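Local structure of beta-lactamase (Sphaerobacter thermophilus, 4EWF) at residues D83-L92 with L108-N119; L220-G228 with V239-L249. The protein probably hydrolyses the amide bond of beta-lactam antibiotics, turning them into substituted beta-amino acids, as a member of the class A beta-lactamase family. All coordinates share one frame; numbering follows the deposited sequence. Where two conformers were deposited one is given.

Contact 1. Residues D83-L92 with L108-N119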
loop_
_atom_site.group_PDB
_atom_site.type_symbol
_atom_site.label_atom_id
_atom_site.label_comp_id
_atom_site.label_asym_id
_atom_site.label_seq_id
_atom_site.Cartn_x
_atom_site.Cartn_y
_atom_site.Cartn_z
ATOM N N ASP A 83 9.853 5.216 21.800
ATOM C CA ASP A 83 9.109 4.711 20.633
ATOM C C ASP A 83 9.342 5.516 19.358
ATOM O O ASP A 83 9.010 5.062 18.258
ATOM C CB ASP A 83 7.600 4.742 20.906
ATOM C CG ASP A 83 7.228 4.072 22.216
ATOM O OD1 ASP A 83 7.721 2.948 22.453
ATOM O OD2 ASP A 83 6.442 4.671 22.995
ATOM N N LYS A 84 9.876 6.723 19.498
ATOM C CA LYS A 84 9.920 7.651 18.361
ATOM C C LYS A 84 10.881 7.145 17.287
ATOM O O LYS A 84 12.061 6.917 17.557
ATOM C CB LYS A 84 10.314 9.059 18.845
ATOM C CG LYS A 84 9.231 9.725 19.724
ATOM C CD LYS A 84 9.622 11.141 20.191
ATOM C CE LYS A 84 8.383 11.910 20.668
ATOM N NZ LYS A 84 8.728 13.113 21.500
ATOM N N ALA A 85 10.369 6.981 16.067
ATOM C CA ALA A 85 11.151 6.445 14.954
ATOM C C ALA A 85 11.552 7.552 13.986
ATOM O O ALA A 85 10.823 8.521 13.826
ATOM C CB ALA A 85 10.311 5.390 14.194
ATOM N N PRO A 86 12.696 7.395 13.298
ATOM C CA PRO A 86 13.018 8.391 12.271
ATOM C C PRO A 86 12.184 8.186 11.020
ATOM O O PRO A 86 11.546 7.139 10.878
ATOM C CB PRO A 86 14.503 8.124 11.953
ATOM C CG PRO A 86 14.852 6.824 12.616
ATOM C CD PRO A 86 13.641 6.266 13.299
ATOM N N GLY A 87 12.195 9.164 10.123
ATOM C CA GLY A 87 11.487 9.038 8.868
ATOM C C GLY A 87 10.117 9.686 8.855
ATOM O O GLY A 87 9.814 10.576 9.648
ATOM N N SER A 88 9.284 9.235 7.930
ATOM C CA SER A 88 7.959 9.813 7.738
ATOM C C SER A 88 7.092 9.701 9.005
ATOM O O SER A 88 7.236 8.769 9.804
ATOM C CB SER A 88 7.285 9.125 6.550
ATOM O OG SER A 88 7.308 7.721 6.750
ATOM N N GLY A 89 6.201 10.666 9.191
ATOM C CA GLY A 89 5.363 10.688 10.367
ATOM C C GLY A 89 5.370 12.035 11.061
ATOM O O GLY A 89 6.100 12.959 10.681
ATOM N N VAL A 90 4.546 12.139 12.088
ATOM C CA VAL A 90 4.427 13.372 12.846
ATOM C C VAL A 90 4.712 13.129 14.343
ATOM O O VAL A 90 5.206 14.022 15.074
ATOM C CB VAL A 90 3.043 14.009 12.568
ATOM C CG1 VAL A 90 1.922 13.269 13.291
ATOM C CG2 VAL A 90 3.054 15.455 12.907
ATOM N N LEU A 91 4.448 11.910 14.802
ATOM C CA LEU A 91 4.619 11.598 16.229
ATOM C C LEU A 91 6.036 11.830 16.720
ATOM O O LEU A 91 6.236 12.216 17.873
ATOM C CB LEU A 91 4.192 10.154 16.540
ATOM C CG LEU A 91 2.698 9.862 16.343
ATOM C CD1 LEU A 91 2.366 8.402 16.697
ATOM C CD2 LEU A 91 1.839 10.825 17.173
ATOM N N LEU A 92 7.021 11.611 15.853
ATOM C CA LEU A 92 8.391 11.808 16.280
ATOM C C LEU A 92 8.674 13.195 16.798
ATOM O O LEU A 92 9.635 13.369 17.518
ATOM C CB LEU A 92 9.428 11.431 15.213
ATOM C CG LEU A 92 9.423 11.778 13.718
ATOM C CD1 LEU A 92 8.392 12.801 13.244
ATOM C CD2 LEU A 92 10.846 12.112 13.255
ATOM N N LEU A 108 -2.723 7.364 11.474
ATOM C CA LEU A 108 -1.410 7.953 11.203
ATOM C C LEU A 108 -0.514 7.023 10.382
ATOM O O LEU A 108 0.204 7.453 9.474
ATOM C CB LEU A 108 -0.712 8.358 12.511
ATOM C CG LEU A 108 -1.438 9.452 13.296
ATOM C CD1 LEU A 108 -0.799 9.614 14.658
ATOM C CD2 LEU A 108 -1.429 10.773 12.532
ATOM N N THR A 109 -0.580 5.736 10.694
ATOM C CA THR A 109 0.165 4.722 9.952
ATOM C C THR A 109 -0.174 4.734 8.437
ATOM O O THR A 109 0.718 4.733 7.585
ATOM C CB THR A 109 -0.076 3.314 10.555
ATOM O OG1 THR A 109 0.558 3.230 11.843
ATOM C CG2 THR A 109 0.505 2.216 9.651
ATOM N N ILE A 110 -1.462 4.780 8.127
ATOM C CA ILE A 110 -1.945 4.684 6.751
ATOM C C ILE A 110 -1.918 6.021 5.995
ATOM O O ILE A 110 -1.434 6.086 4.864
ATOM C CB ILE A 110 -3.377 4.079 6.716
ATOM C CG1 ILE A 110 -3.368 2.662 7.297
ATOM C CG2 ILE A 110 -3.929 4.064 5.305
ATOM C CD1 ILE A 110 -2.398 1.693 6.578
ATOM N N SER A 111 -2.443 7.076 6.609
ATOM C CA SER A 111 -2.629 8.352 5.916
ATOM C C SER A 111 -1.321 9.034 5.527
ATOM O O SER A 111 -1.186 9.560 4.414
ATOM C CB SER A 111 -3.475 9.318 6.762
ATOM O OG SER A 111 -2.787 9.683 7.945
ATOM N N ILE A 112 -0.365 9.046 6.450
ATOM C CA ILE A 112 0.896 9.737 6.215
ATOM C C ILE A 112 2.116 8.854 6.475
ATOM O O ILE A 112 3.250 9.345 6.512
ATOM C CB ILE A 112 1.016 11.019 7.084
ATOM C CG1 ILE A 112 1.139 10.660 8.568
ATOM C CG2 ILE A 112 -0.178 11.926 6.879
ATOM C CD1 ILE A 112 1.722 11.799 9.412
ATOM N N SER A 113 1.890 7.560 6.673
ATOM C CA SER A 113 2.999 6.617 6.844
ATOM C C SER A 113 3.846 6.894 8.098
ATOM O O SER A 113 5.088 6.857 8.070
ATOM C CB SER A 113 3.876 6.586 5.589
ATOM O OG SER A 113 4.404 5.280 5.410
ATOM N N ASP A 114 3.171 7.165 9.209
ATOM C CA ASP A 114 3.880 7.496 10.435
ATOM C C ASP A 114 4.622 6.276 10.996
ATOM O O ASP A 114 4.007 5.296 11.424
ATOM C CB ASP A 114 2.896 8.062 11.461
ATOM C CG ASP A 114 3.595 8.723 12.621
ATOM O OD1 ASP A 114 3.312 9.914 12.900
ATOM O OD2 ASP A 114 4.427 8.041 13.251
ATOM N N ASN A 115 5.946 6.361 10.980
ATOM C CA ASN A 115 6.826 5.264 11.368
ATOM C C ASN A 115 6.746 4.947 12.866
ATOM O O ASN A 115 6.838 3.789 13.255
ATOM C CB ASN A 115 8.284 5.556 10.971
ATOM C CG ASN A 115 8.560 5.322 9.475
ATOM O OD1 ASN A 115 7.747 4.730 8.767
ATOM N ND2 ASN A 115 9.718 5.778 9.005
ATOM N N THR A 116 6.576 5.970 13.703
ATOM C CA THR A 116 6.393 5.742 15.139
ATOM C C THR A 116 5.091 4.964 15.400
ATOM O O THR A 116 5.075 3.962 16.125
ATOM C CB THR A 116 6.357 7.066 15.926
ATOM O OG1 THR A 116 7.621 7.744 15.794
ATOM C CG2 THR A 116 6.092 6.797 17.393
ATOM N N ALA A 117 3.998 5.428 14.801
ATOM C CA ALA A 117 2.702 4.765 14.950
ATOM C C ALA A 117 2.792 3.315 14.475
ATOM O O ALA A 117 2.232 2.406 15.094
ATOM C CB ALA A 117 1.648 5.500 14.151
ATOM N N THR A 118 3.510 3.115 13.373
ATOM C CA THR A 118 3.703 1.787 12.802
ATOM C C THR A 118 4.401 0.863 13.790
ATOM O O THR A 118 3.923 -0.248 14.042
ATOM C CB THR A 118 4.517 1.847 11.501
ATOM O OG1 THR A 118 3.797 2.617 10.532
ATOM C CG2 THR A 118 4.746 0.441 10.947
ATOM N N ASN A 119 5.532 1.316 14.336
ATOM C CA ASN A 119 6.290 0.516 15.292
ATOM C C ASN A 119 5.544 0.236 16.600
ATOM O O ASN A 119 5.751 -0.803 17.229
ATOM C CB ASN A 119 7.671 1.126 15.560
ATOM C CG ASN A 119 8.566 1.100 14.321
ATOM O OD1 ASN A 119 8.232 0.462 13.324
ATOM N ND2 ASN A 119 9.704 1.792 14.382
HETATM O O HOH W 1 10.206 2.939 17.049
HETATM O O HOH W 2 10.405 7.001 6.235
HETATM O O HOH W 3 6.593 9.460 13.810
#

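Contact 2. Residues L220-G228 with V239-L249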
loop_
_atom_site.group_PDB
_atom_site.type_symbol
_atom_site.label_atom_id
_atom_site.label_comp_id
_atom_site.label_asym_id
_atom_site.label_seq_id
_atom_site.Cartn_x
_atom_site.Cartn_y
_atom_site.Cartn_z
ATOM N N LEU A 220 11.474 4.852 -0.304
ATOM C CA LEU A 220 12.796 4.794 0.307
ATOM C C LEU A 220 13.699 5.351 -0.773
ATOM O O LEU A 220 13.262 5.513 -1.906
ATOM C CB LEU A 220 13.194 3.336 0.557
ATOM C CG LEU A 220 13.148 2.676 1.938
ATOM C CD1 LEU A 220 12.351 3.452 2.948
ATOM C CD2 LEU A 220 12.664 1.240 1.813
ATOM N N THR A 221 14.963 5.623 -0.462
ATOM C CA THR A 221 15.864 6.052 -1.528
ATOM C C THR A 221 15.915 4.945 -2.606
ATOM O O THR A 221 16.055 3.761 -2.281
ATOM C CB THR A 221 17.264 6.504 -0.994
ATOM O OG1 THR A 221 18.229 6.459 -2.054
ATOM C CG2 THR A 221 17.728 5.643 0.159
ATOM N N GLY A 222 15.718 5.334 -3.867
ATOM C CA GLY A 222 15.664 4.394 -4.982
ATOM C C GLY A 222 14.401 3.540 -5.040
ATOM O O GLY A 222 14.303 2.607 -5.845
ATOM N N VAL A 223 13.418 3.851 -4.204
ATOM C CA VAL A 223 12.211 3.026 -4.134
ATOM C C VAL A 223 10.932 3.851 -4.112
ATOM O O VAL A 223 10.738 4.680 -3.222
ATOM C CB VAL A 223 12.221 2.108 -2.900
ATOM C CG1 VAL A 223 10.871 1.415 -2.767
ATOM C CG2 VAL A 223 13.342 1.061 -3.011
ATOM N N VAL A 224 10.059 3.631 -5.094
ATOM C CA VAL A 224 8.764 4.324 -5.127
ATOM C C VAL A 224 7.639 3.330 -5.455
ATOM O O VAL A 224 7.601 2.761 -6.558
ATOM C CB VAL A 224 8.784 5.512 -6.125
ATOM C CG1 VAL A 224 7.431 6.281 -6.117
ATOM C CG2 VAL A 224 9.949 6.462 -5.801
ATOM N N ASN A 225 6.755 3.090 -4.484
ATOM C CA ASN A 225 5.681 2.104 -4.636
ATOM C C ASN A 225 4.326 2.734 -4.323
ATOM O O ASN A 225 4.252 3.738 -3.605
ATOM C CB ASN A 225 5.864 0.899 -3.672
ATOM C CG ASN A 225 7.275 0.342 -3.652
ATOM O OD1 ASN A 225 7.963 0.305 -4.672
ATOM N ND2 ASN A 225 7.702 -0.140 -2.479
ATOM N N ASP A 226 3.257 2.125 -4.835
ATOM C CA ASP A 226 1.888 2.458 -4.418
ATOM C C ASP A 226 0.989 1.238 -4.649
ATOM O O ASP A 226 1.065 0.585 -5.689
ATOM C CB ASP A 226 1.365 3.698 -5.155
ATOM C CG ASP A 226 0.252 4.428 -4.385
ATOM O OD1 ASP A 226 -0.003 4.088 -3.204
ATOM O OD2 ASP A 226 -0.371 5.343 -4.967
ATOM N N VAL A 227 0.168 0.911 -3.662
ATOM C CA VAL A 227 -0.681 -0.272 -3.737
ATOM C C VAL A 227 -2.084 0.128 -3.343
ATOM O O VAL A 227 -2.287 0.660 -2.256
ATOM C CB VAL A 227 -0.203 -1.371 -2.754
ATOM C CG1 VAL A 227 -1.257 -2.497 -2.659
ATOM C CG2 VAL A 227 1.167 -1.912 -3.165
ATOM N N GLY A 228 -3.062 -0.094 -4.213
ATOM C CA GLY A 228 -4.410 0.313 -3.850
ATOM C C GLY A 228 -5.501 -0.044 -4.836
ATOM O O GLY A 228 -5.366 -0.992 -5.611
ATOM N N VAL A 239 -4.606 -2.086 -8.221
ATOM C CA VAL A 239 -3.311 -1.645 -8.719
ATOM C C VAL A 239 -2.186 -1.835 -7.695
ATOM O O VAL A 239 -2.203 -1.245 -6.624
ATOM C CB VAL A 239 -3.362 -0.156 -9.128
ATOM C CG1 VAL A 239 -1.966 0.334 -9.571
ATOM C CG2 VAL A 239 -4.412 0.046 -10.218
ATOM N N ALA A 240 -1.210 -2.663 -8.034
ATOM C CA ALA A 240 -0.027 -2.813 -7.190
ATOM C C ALA A 240 1.219 -2.565 -8.046
ATOM O O ALA A 240 1.581 -3.381 -8.894
ATOM C CB ALA A 240 0.002 -4.213 -6.550
ATOM N N VAL A 241 1.842 -1.409 -7.866
ATOM C CA VAL A 241 3.017 -1.066 -8.656
ATOM C C VAL A 241 4.192 -0.776 -7.745
ATOM O O VAL A 241 4.080 0.013 -6.812
ATOM C CB VAL A 241 2.746 0.160 -9.546
ATOM C CG1 VAL A 241 3.998 0.562 -10.325
ATOM C CG2 VAL A 241 1.596 -0.155 -10.497
ATOM N N PHE A 242 5.305 -1.457 -8.005
ATOM C CA PHE A 242 6.555 -1.236 -7.295
ATOM C C PHE A 242 7.585 -0.721 -8.274
ATOM O O PHE A 242 7.662 -1.207 -9.403
ATOM C CB PHE A 242 7.025 -2.545 -6.635
ATOM C CG PHE A 242 6.135 -2.974 -5.497
ATOM C CD1 PHE A 242 6.535 -2.790 -4.182
ATOM C CD2 PHE A 242 4.871 -3.491 -5.745
ATOM C CE1 PHE A 242 5.706 -3.163 -3.119
ATOM C CE2 PHE A 242 4.026 -3.866 -4.687
ATOM C CZ PHE A 242 4.451 -3.691 -3.368
ATOM N N THR A 243 8.371 0.277 -7.867
ATOM C CA THR A 243 9.434 0.737 -8.755
ATOM C C THR A 243 10.742 0.878 -7.992
ATOM O O THR A 243 10.765 1.226 -6.813
ATOM C CB THR A 243 9.128 2.075 -9.494
ATOM O OG1 THR A 243 9.422 3.192 -8.640
ATOM C CG2 THR A 243 7.678 2.147 -9.986
ATOM N N GLU A 244 11.835 0.629 -8.696
ATOM C CA GLU A 244 13.136 0.549 -8.073
ATOM C C GLU A 244 14.169 1.168 -9.001
ATOM O O GLU A 244 14.210 0.871 -10.206
ATOM C CB GLU A 244 13.403 -0.940 -7.825
ATOM C CG GLU A 244 14.773 -1.374 -7.513
ATOM C CD GLU A 244 14.824 -2.894 -7.371
ATOM O OE1 GLU A 244 14.047 -3.433 -6.558
ATOM O OE2 GLU A 244 15.610 -3.541 -8.091
ATOM N N ASN A 245 15.010 2.034 -8.444
ATOM C CA ASN A 245 16.094 2.650 -9.198
ATOM C C ASN A 245 15.689 3.505 -10.397
ATOM O O ASN A 245 16.481 3.665 -11.320
ATOM C CB ASN A 245 17.092 1.580 -9.658
ATOM C CG ASN A 245 17.707 0.847 -8.497
ATOM O OD1 ASN A 245 18.055 1.461 -7.484
ATOM N ND2 ASN A 245 17.800 -0.473 -8.608
ATOM N N LEU A 246 14.471 4.042 -10.402
ATOM C CA LEU A 246 14.163 5.114 -11.352
ATOM C C LEU A 246 15.025 6.326 -10.990
ATOM O O LEU A 246 15.640 6.353 -9.925
ATOM C CB LEU A 246 12.673 5.467 -11.347
ATOM C CG LEU A 246 11.668 4.352 -11.670
ATOM C CD1 LEU A 246 10.370 4.914 -12.258
ATOM C CD2 LEU A 246 12.260 3.329 -12.584
ATOM N N PRO A 247 15.086 7.329 -11.874
ATOM C CA PRO A 247 16.070 8.395 -11.635
ATOM C C PRO A 247 15.888 9.177 -10.331
ATOM O O PRO A 247 16.879 9.572 -9.719
ATOM C CB PRO A 247 15.883 9.306 -12.846
ATOM C CG PRO A 247 15.454 8.351 -13.936
ATOM C CD PRO A 247 14.509 7.409 -13.229
ATOM N N ASP A 248 14.652 9.391 -9.906
ATOM C CA ASP A 248 14.397 10.171 -8.700
ATOM C C ASP A 248 12.952 10.012 -8.274
ATOM O O ASP A 248 12.173 9.323 -8.935
ATOM C CB ASP A 248 14.732 11.665 -8.914
ATOM C CG ASP A 248 14.171 12.217 -10.231
ATOM O OD1 ASP A 248 13.016 11.883 -10.599
ATOM O OD2 ASP A 248 14.890 12.982 -10.906
ATOM N N LEU A 249 12.600 10.649 -7.161
ATOM C CA LEU A 249 11.252 10.547 -6.627
ATOM C C LEU A 249 10.214 10.975 -7.672
ATOM O O LEU A 249 9.220 10.285 -7.886
ATOM C CB LEU A 249 11.114 11.387 -5.354
ATOM C CG LEU A 249 9.687 11.565 -4.827
ATOM C CD1 LEU A 249 9.110 10.215 -4.361
ATOM C CD2 LEU A 249 9.643 12.633 -3.703
HETATM O O HOH W 4 12.272 3.925 -8.233
HETATM O O HOH W 5 16.541 0.586 -4.929
HETATM O O HOH W 6 10.395 -1.025 -5.151
#

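Contact 1. Residues D83-L92 with L108-N119
Asp-114 reaches across to the backbone of Val-90 and Leu-91 and takes both amides on one oxygen. Leu-91 N comes to OD1 on its syn lone pair, while Val-90 N, 2.7 Å from the same OD1, arrives from above the carboxylate plane. With CG anti to the backbone N (chi1 -167°), the carboxylate can also turn its OD2 to Ala-117 N, so one side chain caps helix 115-125 and pins the loop. The backbone of Gly-89 lies directly against it, CA 3.3 Å from Asp-114 OD1.

Around this grip the packing is close. Leu-91 lays its CB 3.8 Å from Thr-116 CB, sets CD1 against Ala-117 CB, and crosses Leu-108 at about a right angle. Thr-116 OG1 accepts a nearly straight bond from Ala-85 N at 2.9 Å. A water joins the same cluster, donating to Asp-114 OD2, accepting from Leu-92 N and bonding Thr-116 OG1.

The other side is looser. Pro-86 and Gly-87 are exposed, yet Asn-115 ND2 still finds Pro-86 O at 2.9 Å, in the carbonyl plane and on a lone pair. Ser-88 OG gives a 2.7 Å bond to Ser-113 O, and Ser-88 O receives Asn-115 N. On the Ser-88 side a water accepts from Ser-88 N and Asn-115 ND2; at the Asp-83 end another links Asp-83 O to Asn-119 ND2, while Asn-119 OD1 accepts from Met-148 N.

Ser-113 OG turns to Ser-52, Lys-55 and Lys-216, consistent with the SxxK and SxN motifs of a serine beta-lactamase, and Asn-115 OD1 also meets Lys-55. The loop 83-92 lies against the turn between helices 102-111 and 115-125, while Thr-109 and Thr-118 pack on helix 55-67.

Contact 2. Residues L220-G228 with V239-L249
Val-224 N gives Thr-243 O a sound bond of 3.0 Å, but the return bond from Thr-243 N to Val-224 O is bent to 127° and weak. Val-224 O also takes the hydroxyl of Thr-243, OG1 lying 2.8 Å away in the carbonyl plane and on a lone pair. Thr-243 OG1 sits between its own N and carbonyl carbon (chi1 83°), a position that aims it at the partner strand and sets it 3.5 Å from Val-224 CB. A water donates to this hydroxyl as well. On the same face the Val-224 and Leu-249 side chains cross at about a right angle, CG2 to CD1 4.1 Å, and Val-224 also packs on Ile-256 of helix 249-266.

Asn-225 is the third residue with much buried surface, its side chain on the other face of the sheet. Its OD1 receives Thr-243 N at 3.2 Å, in the carbonyl plane, so that one amide is shared between a side chain and a main-chain carbonyl; a water joins OD1 to Thr-243 O. The amide group lies obliquely against Phe-242, CG 3.3 Å from CD1, with the two planes 46° apart. Further along the ring, Val-227 CG2 touches CZ at 3.7 Å.

Toward Gly-228, Asp-226 with Val-241 and Gly-228 with Val-239 each exchange two bonds. At the other end Gly-222 O, on a type II turn, accepts Asn-245 N at 2.8 Å.

The chemistry is therefore divided by position. Plain main-chain bonding holds the hairpin toward Gly-228, whereas near Thr-243 side-chain oxygens and water add to the main-chain bonds. The polar group of Asn-225 is held at both ends, OD1 by Thr-243 N and a water, ND2 by Arg-49 O, which should fix its rotation beside the Phe-242 ring.

In the fold
From the N terminus the chain passes strands 27-33 and 39-42 and helix 55-67 before contact 1 closes a loop of 15 residues, including strand 99-101 and most of helix 102-111. Contact 2 follows much later and closes the hairpin of strands 223-232 and 235-244, with 10 residues between its segments. The two are in series, neither nested nor crossed, their centres about 19 Å apart and their nearest atoms about 7 Å. Contact 1 ties a loop to the helical part; contact 2 joins central strands of the five-stranded sheet. Strand 212-220, next to 223-232, faces the contact 1 turn across the probable active site, so both contacts border it.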